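Local coordinates for protein NADP-dependent alcohol dehydrogenase 6 (Saccharomyces cerevisiae, PDB 1PIW) that reduces a broad range of aromatic and aliphatic aldehydes to alcohols with NADPH, as a zinc-containing medium-chain alcohol dehydrogenase, at residues I10-H15 and N59-V65. Residues are numbered along the deposited sequence; the frame is centred on the assembly and turned at random.
Sequences IAIQSH and NMKMPLV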
ATOM      1  N   ILE A  10      19.303  -9.732 -33.693  1.00 48.34           N
ATOM      2  CA  ILE A  10      19.685 -10.953 -33.009  1.00 46.22           C
ATOM      3  C   ILE A  10      18.422 -11.454 -32.322  1.00 46.18           C
ATOM      4  O   ILE A  10      18.067 -10.981 -31.245  1.00 45.16           O
ATOM      5  CB  ILE A  10      20.754 -10.660 -31.969  1.00 45.19           C
ATOM      6  CG1 ILE A  10      21.785  -9.701 -32.560  1.00 43.08           C
ATOM      7  CG2 ILE A  10      21.415 -11.949 -31.529  1.00 45.68           C
ATOM      8  CD1 ILE A  10      22.383 -10.180 -33.851  1.00 42.42           C
ATOM      9  N   ALA A  11      17.747 -12.416 -32.948  1.00 46.65           N
ATOM     10  CA  ALA A  11      16.486 -12.935 -32.420  1.00 45.80           C
ATOM     11  C   ALA A  11      16.451 -14.341 -31.838  1.00 43.87           C
ATOM     12  O   ALA A  11      16.999 -15.284 -32.401  1.00 44.28           O
ATOM     13  CB  ALA A  11      15.422 -12.820 -33.497  1.00 47.71           C
ATOM     14  N   ILE A  12      15.762 -14.459 -30.710  1.00 42.72           N
ATOM     15  CA  ILE A  12      15.579 -15.729 -30.013  1.00 42.68           C
ATOM     16  C   ILE A  12      14.839 -16.686 -30.963  1.00 43.63           C
ATOM     17  O   ILE A  12      13.774 -16.341 -31.478  1.00 43.19           O
ATOM     18  CB  ILE A  12      14.683 -15.554 -28.759  1.00 39.96           C
ATOM     19  CG1 ILE A  12      15.090 -14.316 -27.955  1.00 36.13           C
ATOM     20  CG2 ILE A  12      14.739 -16.796 -27.922  1.00 40.85           C
ATOM     21  CD1 ILE A  12      16.469 -14.345 -27.415  1.00 33.17           C
ATOM     22  N   GLN A  13      15.383 -17.884 -31.178  1.00 44.82           N
ATOM     23  CA  GLN A  13      14.753 -18.857 -32.082  1.00 44.10           C
ATOM     24  C   GLN A  13      13.850 -19.890 -31.404  1.00 43.89           C
ATOM     25  O   GLN A  13      13.033 -20.515 -32.073  1.00 42.66           O
ATOM     26  CB  GLN A  13      15.822 -19.580 -32.891  1.00 43.65           C
ATOM     27  CG  GLN A  13      16.788 -18.643 -33.566  1.00 43.22           C
ATOM     28  CD  GLN A  13      16.118 -17.767 -34.595  1.00 43.01           C
ATOM     29  OE1 GLN A  13      16.616 -16.694 -34.926  1.00 44.14           O
ATOM     30  NE2 GLN A  13      14.989 -18.223 -35.116  1.00 41.75           N
ATOM     31  N   SER A  14      14.007 -20.071 -30.092  1.00 44.27           N
ATOM     32  CA  SER A  14      13.189 -21.014 -29.332  1.00 44.97           C
ATOM     33  C   SER A  14      13.440 -20.832 -27.847  1.00 45.13           C
ATOM     34  O   SER A  14      14.569 -20.594 -27.442  1.00 44.64           O
ATOM     35  CB  SER A  14      13.538 -22.448 -29.705  1.00 48.25           C
ATOM     36  OG  SER A  14      14.281 -23.071 -28.663  1.00 52.11           O
ATOM     37  N   HIS A  15      12.402 -20.967 -27.030  1.00 46.30           N
ATOM     38  CA  HIS A  15      12.564 -20.806 -25.586  1.00 47.98           C
ATOM     39  C   HIS A  15      13.492 -21.815 -24.918  1.00 50.03           C
ATOM     40  O   HIS A  15      13.621 -21.800 -23.696  1.00 50.68           O
ATOM     41  CB  HIS A  15      11.223 -20.876 -24.861  1.00 46.94           C
ATOM     42  CG  HIS A  15      10.304 -19.740 -25.169  1.00 47.91           C
ATOM     43  ND1 HIS A  15      10.727 -18.430 -25.194  1.00 49.05           N
ATOM     44  CD2 HIS A  15       8.978 -19.713 -25.439  1.00 47.75           C
ATOM     45  CE1 HIS A  15       9.700 -17.645 -25.467  1.00 49.53           C
ATOM     46  NE2 HIS A  15       8.627 -18.399 -25.619  1.00 47.79           N
ATOM     47  N   ASN A  59       4.741 -18.905 -23.462  1.00 51.70           N
ATOM     48  CA  ASN A  59       5.211 -19.155 -24.798  1.00 50.60           C
ATOM     49  C   ASN A  59       5.067 -17.983 -25.743  1.00 48.59           C
ATOM     50  O   ASN A  59       3.968 -17.651 -26.152  1.00 49.58           O
ATOM     51  CB  ASN A  59       4.495 -20.361 -25.369  1.00 52.45           C
ATOM     52  CG  ASN A  59       5.452 -21.339 -25.983  1.00 54.75           C
ATOM     53  OD1 ASN A  59       6.204 -22.023 -25.273  1.00 53.86           O
ATOM     54  ND2 ASN A  59       5.457 -21.398 -27.314  1.00 55.28           N
ATOM     55  N   MET A  60       6.195 -17.382 -26.101  1.00 46.85           N
ATOM     56  CA  MET A  60       6.234 -16.235 -27.004  1.00 45.96           C
ATOM     57  C   MET A  60       6.448 -16.651 -28.455  1.00 45.40           C
ATOM     58  O   MET A  60       7.271 -17.509 -28.741  1.00 47.11           O
ATOM     59  CB  MET A  60       7.380 -15.310 -26.614  1.00 46.03           C
ATOM     60  CG  MET A  60       7.361 -14.851 -25.188  1.00 45.03           C
ATOM     61  SD  MET A  60       5.935 -13.837 -24.943  1.00 42.94           S
ATOM     62  CE  MET A  60       5.277 -14.480 -23.368  1.00 43.70           C
ATOM     63  N   LYS A  61       5.729 -16.021 -29.373  1.00 43.98           N
ATOM     64  CA  LYS A  61       5.870 -16.325 -30.786  1.00 43.20           C
ATOM     65  C   LYS A  61       7.311 -16.065 -31.218  1.00 42.59           C
ATOM     66  O   LYS A  61       7.886 -15.037 -30.868  1.00 43.52           O
ATOM     67  CB  LYS A  61       4.911 -15.442 -31.586  1.00 45.19           C
ATOM     68  CG  LYS A  61       5.118 -15.450 -33.091  1.00 46.14           C
ATOM     69  CD  LYS A  61       4.069 -14.576 -33.762  1.00 47.67           C
ATOM     70  CE  LYS A  61       4.307 -14.437 -35.263  1.00 49.41           C
ATOM     71  NZ  LYS A  61       3.252 -13.590 -35.895  1.00 47.64           N
ATOM     72  N   MET A  62       7.893 -16.994 -31.974  1.00 41.55           N
ATOM     73  CA  MET A  62       9.273 -16.854 -32.454  1.00 39.07           C
ATOM     74  C   MET A  62       9.272 -16.578 -33.954  1.00 38.40           C
ATOM     75  O   MET A  62       8.329 -16.922 -34.648  1.00 38.59           O
ATOM     76  CB  MET A  62      10.061 -18.133 -32.179  1.00 35.97           C
ATOM     77  CG  MET A  62      11.261 -17.957 -31.278  1.00 33.76           C
ATOM     78  SD  MET A  62      10.799 -17.428 -29.644  1.00 30.75           S
ATOM     79  CE  MET A  62      10.827 -18.897 -28.731  1.00 35.65           C
ATOM     80  N   PRO A  63      10.316 -15.926 -34.473  1.00 38.74           N
ATOM     81  CA  PRO A  63      11.501 -15.417 -33.779  1.00 39.75           C
ATOM     82  C   PRO A  63      11.118 -14.248 -32.873  1.00 39.62           C
ATOM     83  O   PRO A  63       9.984 -13.764 -32.894  1.00 40.58           O
ATOM     84  CB  PRO A  63      12.415 -14.952 -34.923  1.00 40.92           C
ATOM     85  CG  PRO A  63      11.904 -15.684 -36.129  1.00 40.67           C
ATOM     86  CD  PRO A  63      10.416 -15.678 -35.919  1.00 39.66           C
ATOM     87  N   LEU A  64      12.075 -13.777 -32.093  1.00 37.91           N
ATOM     88  CA  LEU A  64      11.802 -12.678 -31.208  1.00 36.33           C
ATOM     89  C   LEU A  64      13.011 -11.817 -30.926  1.00 36.34           C
ATOM     90  O   LEU A  64      14.025 -12.292 -30.426  1.00 36.88           O
ATOM     91  CB  LEU A  64      11.247 -13.200 -29.889  1.00 34.55           C
ATOM     92  CG  LEU A  64      11.025 -12.120 -28.827  1.00 34.82           C
ATOM     93  CD1 LEU A  64      10.097 -11.046 -29.365  1.00 32.42           C
ATOM     94  CD2 LEU A  64      10.452 -12.752 -27.572  1.00 34.47           C
ATOM     95  N   VAL A  65      12.914 -10.546 -31.267  1.00 35.71           N
ATOM     96  CA  VAL A  65      14.002  -9.648 -30.962  1.00 37.49           C
ATOM     97  C   VAL A  65      13.655  -9.010 -29.608  1.00 39.59           C
ATOM     98  O   VAL A  65      12.562  -8.497 -29.402  1.00 40.61           O
ATOM     99  CB  VAL A  65      14.159  -8.586 -32.038  1.00 36.07           C
ATOM    100  CG1 VAL A  65      15.229  -7.579 -31.619  1.00 34.09           C
ATOM    101  CG2 VAL A  65      14.517  -9.256 -33.349  1.00 33.34           C
TER
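Strand 7-12 is the middle strand of a small antiparallel sheet in the catalytic domain, and the short strand 64-65 pairs along one edge of it, on the side away from strand 22-26, with Ile12 facing Leu64 as a hydrogen-bonded pair. The amide of Ile12 donates to Leu64 O (N to O 2.8 Å), tilted 28° from the plane of that carbonyl, while the return bond from Leu64 N to Ile12 O is weak. Ala11 CB lies against Val65 CG2 at 3.7 Å and also meets the ring of Pro63. On the opposite face, Ile12 and Leu64 both reach helix 47-53. Beyond the paired residues the two segments stay together through His15 and Met62. The His15 CG stands anti to the carbonyl carbon (chi1 -67°), and the imidazole edge turns to the 59-65 loop, where NE2 accepts the amide of Met60 (N to NE2 2.7 Å, 162° at the hydrogen), the donor in the ring plane. ND1 is bonded to Ala53 O, so both ring nitrogens are engaged and the rotation of the ring is fixed. Met62 runs its side chain along the 12-14 backbone and lays CE over one face of this ring, 3.5 Å from the centroid, in a CH-pi contact. Without the imidazole, as with an alanine here, the Met60 amide and Ala53 O would probably lose their shared partner, and the Met62 methyl the ring face on which it rests. This short antiparallel pairing, continued by a histidine bridging loop and helix, belongs to the GroES-like catalytic domain of zinc-dependent alcohol dehydrogenases, here beside the helix bearing the NADP-binding His51.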